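Local coordinates for PfVFT1 (Plasmodium falciparum, PDB 5JKQ), which is of unknown precise function but, as a bi-lobed Venus flytrap protein of the solute-binding type, probably binds a small ligand between its lobes, at residues N97-F102 against V106-W111; T113-I118 against D123-A128; F136-L139 against D143-M146. The protein carries 3 engineered substitutions. One frame throughout, in Å; residues are numbered along the deposited sequence.

Contact 1. Residues N97-F102 against V106-W111; sequences NPPVGF and VMYIIW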
loop_
_atom_site.group_PDB
_atom_site.type_symbol
_atom_site.label_atom_id
_atom_site.label_comp_id
_atom_site.label_asym_id
_atom_site.label_seq_id
_atom_site.Cartn_x
_atom_site.Cartn_y
_atom_site.Cartn_z
ATOM N N ASN A 97 1.883 3.228 20.854
ATOM C CA ASN A 97 2.409 4.438 20.234
ATOM C C ASN A 97 3.686 4.873 20.952
ATOM O O ASN A 97 3.645 5.185 22.142
ATOM C CB ASN A 97 1.364 5.556 20.272
ATOM C CG ASN A 97 1.698 6.700 19.332
ATOM O OD1 ASN A 97 2.865 7.033 19.126
ATOM N ND2 ASN A 97 0.669 7.307 18.756
ATOM N N PRO A 98 4.829 4.908 20.238
ATOM C CA PRO A 98 5.025 4.676 18.799
ATOM C C PRO A 98 4.818 3.221 18.385
ATOM O O PRO A 98 5.138 2.315 19.157
ATOM C CB PRO A 98 6.479 5.095 18.578
ATOM C CG PRO A 98 7.139 4.806 19.872
ATOM C CD PRO A 98 6.114 5.127 20.927
ATOM N N PRO A 99 4.295 2.995 17.170
ATOM C CA PRO A 99 4.046 1.630 16.696
ATOM C C PRO A 99 5.328 0.881 16.344
ATOM O O PRO A 99 6.387 1.495 16.212
ATOM C CB PRO A 99 3.183 1.850 15.452
ATOM C CG PRO A 99 3.599 3.178 14.945
ATOM C CD PRO A 99 3.924 4.000 16.158
ATOM N N VAL A 100 5.216 -0.435 16.197
ATOM C CA VAL A 100 6.341 -1.284 15.825
ATOM C C VAL A 100 5.954 -2.181 14.654
ATOM O O VAL A 100 4.772 -2.328 14.339
ATOM C CB VAL A 100 6.812 -2.158 17.008
ATOM C CG1 VAL A 100 7.436 -1.295 18.091
ATOM C CG2 VAL A 100 5.652 -2.970 17.571
ATOM N N GLY A 101 6.957 -2.779 14.019
ATOM C CA GLY A 101 6.737 -3.657 12.884
ATOM C C GLY A 101 7.256 -3.057 11.593
ATOM O O GLY A 101 7.889 -2.000 11.597
ATOM N N PHE A 102 6.973 -3.733 10.485
ATOM C CA PHE A 102 7.521 -3.355 9.188
ATOM C C PHE A 102 7.101 -1.957 8.746
ATOM O O PHE A 102 7.950 -1.097 8.512
ATOM C CB PHE A 102 7.101 -4.368 8.125
ATOM C CG PHE A 102 7.485 -3.968 6.731
ATOM C CD1 PHE A 102 8.800 -4.061 6.306
ATOM C CD2 PHE A 102 6.530 -3.499 5.844
ATOM C CE1 PHE A 102 9.156 -3.692 5.022
ATOM C CE2 PHE A 102 6.880 -3.128 4.558
ATOM C CZ PHE A 102 8.193 -3.225 4.145
ATOM N N VAL A 106 9.318 1.251 8.017
ATOM C CA VAL A 106 9.437 1.867 6.697
ATOM C C VAL A 106 9.351 3.385 6.813
ATOM O O VAL A 106 10.154 4.108 6.222
ATOM C CB VAL A 106 8.339 1.355 5.727
ATOM C CG1 VAL A 106 8.255 2.220 4.460
ATOM C CG2 VAL A 106 8.591 -0.099 5.360
HETATM N N MSE A 107 8.375 3.868 7.576
HETATM C CA MSE A 107 8.169 5.304 7.712
HETATM C C MSE A 107 9.332 5.944 8.464
HETATM O O MSE A 107 9.701 7.086 8.190
HETATM C CB MSE A 107 6.850 5.602 8.428
HETATM C CG MSE A 107 6.507 7.085 8.487
HETATM SE SE MSE A 107 6.236 7.876 6.721
HETATM C CE MSE A 107 4.349 7.441 6.510
ATOM N N TYR A 108 9.910 5.202 9.405
ATOM C CA TYR A 108 11.041 5.701 10.182
ATOM C C TYR A 108 12.268 5.925 9.301
ATOM O O TYR A 108 12.887 6.986 9.355
ATOM C CB TYR A 108 11.394 4.731 11.316
ATOM C CG TYR A 108 10.334 4.598 12.389
ATOM C CD1 TYR A 108 9.552 5.684 12.763
ATOM C CD2 TYR A 108 10.118 3.386 13.028
ATOM C CE1 TYR A 108 8.584 5.563 13.743
ATOM C CE2 TYR A 108 9.152 3.256 14.007
ATOM C CZ TYR A 108 8.389 4.347 14.360
ATOM O OH TYR A 108 7.427 4.221 15.336
ATOM N N ILE A 109 12.623 4.931 8.492
ATOM C CA ILE A 109 13.828 5.039 7.676
ATOM C C ILE A 109 13.652 6.079 6.565
ATOM O O ILE A 109 14.626 6.688 6.125
ATOM C CB ILE A 109 14.231 3.681 7.058
ATOM C CG1 ILE A 109 13.094 3.109 6.204
ATOM C CG2 ILE A 109 14.637 2.710 8.164
ATOM C CD1 ILE A 109 13.479 1.880 5.413
ATOM N N ILE A 110 12.417 6.291 6.122
ATOM C CA ILE A 110 12.154 7.310 5.111
ATOM C C ILE A 110 12.480 8.683 5.685
ATOM O O ILE A 110 13.146 9.486 5.036
ATOM C CB ILE A 110 10.689 7.264 4.612
ATOM C CG1 ILE A 110 10.518 6.099 3.635
ATOM C CG2 ILE A 110 10.291 8.577 3.913
ATOM C CD1 ILE A 110 9.079 5.832 3.222
ATOM N N TRP A 111 12.026 8.937 6.910
ATOM C CA TRP A 111 12.230 10.236 7.541
ATOM C C TRP A 111 13.613 10.364 8.172
ATOM O O TRP A 111 14.106 11.474 8.368
ATOM C CB TRP A 111 11.140 10.496 8.582
ATOM C CG TRP A 111 9.886 10.998 7.940
ATOM C CD1 TRP A 111 8.739 10.296 7.714
ATOM C CD2 TRP A 111 9.666 12.309 7.409
ATOM N NE1 TRP A 111 7.813 11.093 7.083
ATOM C CE2 TRP A 111 8.359 12.333 6.885
ATOM C CE3 TRP A 111 10.446 13.466 7.330
ATOM C CZ2 TRP A 111 7.815 13.471 6.292
ATOM C CZ3 TRP A 111 9.904 14.594 6.741
ATOM C CH2 TRP A 111 8.602 14.588 6.230
#
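F102 lays one face of its ring under V106, whose CG2 methyl stands 3.6 Å from the ring centroid and 20° off the normal, a CH-pi contact displaced toward the CZ rim. The phenyl group reaches this place because CG lies anti to the backbone N (chi1 173°), swinging the ring under the next turn of the helix although CB itself points away. Backbone and side chain act together here: V106 N donates to F102 O at 2.8 Å, an i to i+4 bond in the first turn of helix 102-118, for which G101 is the N-cap. The positive phi of G101 (112°) suits a residue without a side chain. Residues 97-101 lead into the helix, which begins at F102, of a beta-alpha-beta crossover from strand 77-83 to strand 126-132. F102 also packs on L36 and I37 of helix 32-39, an apolar place that suits a large ring. Y108 reaches back along the loop, and its OH lies 3.0 Å from P99 O. The carbonyl sits at the edge of the phenol ring, near its plane. The hydroxyl also touches P98 CB at 3.5 Å; the N97-P98 peptide bond is cis.

Contact 2. Residues T113-I118 against D123-A128; sequences TISKHI and DAINIA. Engineered in segment 123-128: A128 (natural residue Thr).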
loop_
_atom_site.group_PDB
_atom_site.type_symbol
_atom_site.label_atom_id
_atom_site.label_comp_id
_atom_site.label_asym_id
_atom_site.label_seq_id
_atom_site.Cartn_x
_atom_site.Cartn_y
_atom_site.Cartn_z
ATOM N N THR A 113 16.149 9.206 6.520
ATOM C CA THR A 113 16.843 9.568 5.291
ATOM C C THR A 113 16.595 11.037 4.954
ATOM O O THR A 113 17.513 11.758 4.562
ATOM C CB THR A 113 16.387 8.679 4.112
ATOM O OG1 THR A 113 16.603 7.300 4.437
ATOM C CG2 THR A 113 17.151 9.020 2.840
ATOM N N ILE A 114 15.350 11.474 5.112
ATOM C CA ILE A 114 14.988 12.864 4.866
ATOM C C ILE A 114 15.730 13.772 5.842
ATOM O O ILE A 114 16.232 14.832 5.461
ATOM C CB ILE A 114 13.460 13.079 4.993
ATOM C CG1 ILE A 114 12.746 12.419 3.813
ATOM C CG2 ILE A 114 13.103 14.569 5.028
ATOM C CD1 ILE A 114 11.261 12.201 4.028
ATOM N N SER A 115 15.808 13.344 7.099
ATOM C CA SER A 115 16.468 14.129 8.131
ATOM C C SER A 115 17.946 14.340 7.810
ATOM O O SER A 115 18.501 15.402 8.092
ATOM C CB SER A 115 16.320 13.455 9.495
ATOM O OG SER A 115 14.969 13.445 9.919
ATOM N N LYS A 116 18.577 13.336 7.212
ATOM C CA LYS A 116 20.001 13.412 6.897
ATOM C C LYS A 116 20.285 14.324 5.704
ATOM O O LYS A 116 21.442 14.636 5.422
ATOM C CB LYS A 116 20.562 12.013 6.631
ATOM C CG LYS A 116 20.873 11.236 7.905
ATOM C CD LYS A 116 21.516 9.887 7.614
ATOM C CE LYS A 116 20.506 8.878 7.093
ATOM N NZ LYS A 116 21.125 7.544 6.847
ATOM N N HIS A 117 19.234 14.757 5.013
ATOM C CA HIS A 117 19.389 15.678 3.892
ATOM C C HIS A 117 19.001 17.099 4.290
ATOM O O HIS A 117 19.729 18.049 4.003
ATOM C CB HIS A 117 18.552 15.229 2.696
ATOM C CG HIS A 117 18.595 16.189 1.550
ATOM N ND1 HIS A 117 19.778 16.667 1.028
ATOM C CD2 HIS A 117 17.605 16.779 0.840
ATOM C CE1 HIS A 117 19.515 17.503 0.040
ATOM N NE2 HIS A 117 18.203 17.590 -0.094
ATOM N N ILE A 118 17.849 17.247 4.934
ATOM C CA ILE A 118 17.430 18.557 5.421
ATOM C C ILE A 118 18.386 19.005 6.512
ATOM O O ILE A 118 18.881 20.133 6.500
ATOM C CB ILE A 118 15.996 18.545 5.973
ATOM C CG1 ILE A 118 15.013 18.128 4.874
ATOM C CG2 ILE A 118 15.636 19.924 6.532
ATOM C CD1 ILE A 118 13.547 18.091 5.301
ATOM N N ASP A 123 18.016 11.478 13.290
ATOM C CA ASP A 123 17.015 11.712 14.331
ATOM C C ASP A 123 16.573 13.168 14.426
ATOM O O ASP A 123 15.878 13.542 15.368
ATOM C CB ASP A 123 17.558 11.263 15.688
ATOM C CG ASP A 123 17.879 9.786 15.724
ATOM O OD1 ASP A 123 17.134 9.005 15.097
ATOM O OD2 ASP A 123 18.875 9.408 16.375
ATOM N N ALA A 124 16.968 13.980 13.451
ATOM C CA ALA A 124 16.676 15.410 13.481
ATOM C C ALA A 124 15.175 15.673 13.542
ATOM O O ALA A 124 14.714 16.472 14.355
ATOM C CB ALA A 124 17.280 16.098 12.265
ATOM N N ILE A 125 14.421 14.994 12.684
ATOM C CA ILE A 125 12.977 15.179 12.620
ATOM C C ILE A 125 12.271 14.062 13.379
ATOM O O ILE A 125 12.500 12.879 13.125
ATOM C CB ILE A 125 12.479 15.222 11.162
ATOM C CG1 ILE A 125 13.178 16.358 10.409
ATOM C CG2 ILE A 125 10.970 15.431 11.110
ATOM C CD1 ILE A 125 13.003 16.305 8.911
ATOM N N ASN A 126 11.418 14.450 14.320
ATOM C CA ASN A 126 10.663 13.493 15.114
ATOM C C ASN A 126 9.415 13.030 14.368
ATOM O O ASN A 126 8.756 13.824 13.696
ATOM C CB ASN A 126 10.279 14.109 16.463
ATOM C CG ASN A 126 9.551 13.131 17.365
ATOM O OD1 ASN A 126 10.166 12.267 17.991
ATOM N ND2 ASN A 126 8.231 13.267 17.443
ATOM N N ILE A 127 9.111 11.740 14.474
ATOM C CA ILE A 127 7.892 11.178 13.903
ATOM C C ILE A 127 6.823 11.080 14.989
ATOM O O ILE A 127 6.994 10.365 15.977
ATOM C CB ILE A 127 8.141 9.782 13.282
ATOM C CG1 ILE A 127 9.091 9.888 12.090
ATOM C CG2 ILE A 127 6.842 9.142 12.821
ATOM C CD1 ILE A 127 10.539 9.616 12.432
ATOM N N ALA A 128 5.728 11.810 14.797
ATOM C CA ALA A 128 4.600 11.782 15.722
ATOM C C ALA A 128 3.403 11.085 15.084
ATOM O O ALA A 128 2.769 11.627 14.182
ATOM C CB ALA A 128 4.226 13.194 16.145
HETATM O O HOH W 1 13.616 10.993 11.856
#
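The last turns of helix 102-118 come closest to the returning chain where S115 and A124 bring their CA atoms to 5.5 Å, just before strand 126-132 begins. S115 is small enough to permit this approach, and its CB rests 3.9 Å from A124 CB, a methylene against a methyl. Its hydroxyl stands beside the backbone N (chi1 -66°), where OG can hydrogen-bond to W111 O one turn back and still accept from I125 N at 3.2 Å, with an N-H...O angle of 147°. The serine thereby ties the backbone of I125 to the helix. A water also donates to I125 O, at a distance too short to be taken literally, and weakly to S115 OG. The rest is apolar. I125 runs its CG1 branch past the serine oxygen and ends with CD1 4.1 Å from I118 CD1, the two side chains crossing at about a right angle; I114 CG2 adds a looser contact, 4.3 Å from I125 CD1. These apolar branches suit the space between helix 102-118, the chain before the strand and helix 14-29. I125 also packs on W111, while I114 and I118 turn to A23 and I19 of helix 14-29, and the following strand pairs with strand 77-83 at the edge of the parallel sheet.

Contact 3. Residues F136-L139 against D143-M146; sequences FVAL and DIHM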
loop_
_atom_site.group_PDB
_atom_site.type_symbol
_atom_site.label_atom_id
_atom_site.label_comp_id
_atom_site.label_asym_id
_atom_site.label_seq_id
_atom_site.Cartn_x
_atom_site.Cartn_y
_atom_site.Cartn_z
ATOM N N PHE A 136 -8.387 9.890 6.455
ATOM C CA PHE A 136 -8.508 10.802 5.321
ATOM C C PHE A 136 -9.232 12.095 5.704
ATOM O O PHE A 136 -9.023 13.136 5.080
ATOM C CB PHE A 136 -9.233 10.113 4.161
ATOM C CG PHE A 136 -8.493 8.928 3.604
ATOM C CD1 PHE A 136 -7.231 9.080 3.054
ATOM C CD2 PHE A 136 -9.061 7.665 3.627
ATOM C CE1 PHE A 136 -6.546 7.994 2.543
ATOM C CE2 PHE A 136 -8.381 6.575 3.113
ATOM C CZ PHE A 136 -7.122 6.740 2.571
ATOM N N VAL A 137 -10.079 12.026 6.727
ATOM C CA VAL A 137 -10.747 13.214 7.248
ATOM C C VAL A 137 -9.730 14.079 7.986
ATOM O O VAL A 137 -9.667 15.292 7.782
ATOM C CB VAL A 137 -11.924 12.838 8.187
ATOM C CG1 VAL A 137 -12.214 13.939 9.213
ATOM C CG2 VAL A 137 -13.168 12.538 7.369
ATOM N N ALA A 138 -8.932 13.441 8.836
ATOM C CA ALA A 138 -7.896 14.135 9.590
ATOM C C ALA A 138 -6.895 14.784 8.644
ATOM O O ALA A 138 -6.382 15.872 8.914
ATOM C CB ALA A 138 -7.193 13.174 10.531
ATOM N N LEU A 139 -6.629 14.113 7.528
ATOM C CA LEU A 139 -5.695 14.622 6.534
ATOM C C LEU A 139 -6.248 15.875 5.865
ATOM O O LEU A 139 -5.545 16.876 5.726
ATOM C CB LEU A 139 -5.396 13.552 5.484
ATOM C CG LEU A 139 -4.351 13.918 4.428
ATOM C CD1 LEU A 139 -2.989 14.161 5.065
ATOM C CD2 LEU A 139 -4.261 12.827 3.376
ATOM N N ASP A 143 -4.970 17.833 10.432
ATOM C CA ASP A 143 -4.550 17.287 11.720
ATOM C C ASP A 143 -3.240 16.522 11.555
ATOM O O ASP A 143 -2.495 16.327 12.515
ATOM C CB ASP A 143 -5.626 16.370 12.303
ATOM C CG ASP A 143 -6.894 17.115 12.671
ATOM O OD1 ASP A 143 -6.791 18.228 13.229
ATOM O OD2 ASP A 143 -7.995 16.589 12.398
ATOM N N ILE A 144 -2.969 16.099 10.323
ATOM C CA ILE A 144 -1.761 15.352 9.998
ATOM C C ILE A 144 -1.170 15.856 8.688
ATOM O O ILE A 144 -1.879 16.421 7.854
ATOM C CB ILE A 144 -2.047 13.838 9.884
ATOM C CG1 ILE A 144 -3.260 13.602 8.974
ATOM C CG2 ILE A 144 -2.276 13.245 11.267
ATOM C CD1 ILE A 144 -3.581 12.143 8.707
ATOM N N HIS A 145 0.133 15.660 8.517
ATOM C CA HIS A 145 0.803 15.994 7.267
ATOM C C HIS A 145 0.708 14.830 6.283
ATOM O O HIS A 145 0.768 15.024 5.068
ATOM C CB HIS A 145 2.272 16.342 7.522
ATOM C CG HIS A 145 2.471 17.436 8.524
ATOM N ND1 HIS A 145 3.376 17.340 9.559
ATOM C CD2 HIS A 145 1.889 18.653 8.644
ATOM C CE1 HIS A 145 3.339 18.447 10.278
ATOM N NE2 HIS A 145 2.446 19.261 9.743
HETATM N N MSE A 146 0.537 13.626 6.825
HETATM C CA MSE A 146 0.642 12.394 6.052
HETATM C C MSE A 146 -0.190 11.256 6.603
HETATM O O MSE A 146 -0.420 11.173 7.808
HETATM C CB MSE A 146 2.084 11.908 6.025
HETATM C CG MSE A 146 2.963 12.511 4.988
HETATM SE SE MSE A 146 4.705 11.672 5.160
HETATM C CE MSE A 146 4.406 10.141 3.995
HETATM O O HOH W 2 -2.999 17.767 5.779
#
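A138 and L139, near the end of helix 135-140, form the close-packed part of this contact with I144. The ethyl branch of I144 lies along the helix backbone, CG1 3.6 Å from L139 CA, and CD1 then reaches L139 CB at 4.0 Å and A138 CB at 4.2 Å. It gets there because CG1 occupies the position between the backbone N and the carbonyl carbon (chi1 50°), folding the branch onto the helix. Alanine leaves room for it, whereas L139 sends CD1 over the carbonyls of I144 and H145. A backbone bond fastens the turn: D143 N donates to A138 O at 2.9 Å. The looser side is polar. The carboxylate of the partly exposed D143 rests only at van der Waals range, OD2 4.0 Å from A138 CB, and a water links L139 O and I144 O across the turn, donating to each at 2.7 Å. This is the second half of a beta-alpha-beta connection between parallel strands 126-132 and 146-147, with strand 77-83 between them. Y132 of strand 126-132 touches A138, D143 and I144, Y279 of strand 265-281 meets L139, and from H145 onward the chain joins strand 77-83 through backbone bonds to K79.

In the fold
All three contacts are largely buried and follow one another around the three-stranded parallel sheet. Contact 1 has an exposed rim at P98 and its centre lies about 15 Å from the chain's centre; contact 2 lies farthest out, at about 22 Å. Both use helix 102-118, at its start and end, and meet where I125 and I127 pack on W111. Contact 3 belongs to the next crossover; M146 joins it to contact 1 through M107 and W111, while contact 2 does not touch it. Contacts 1 and 3 each have a helix-turn backbone bond, with ring-methyl packing in one and aliphatic packing plus a water bridge in the other; contact 2 uses a serine hydroxyl.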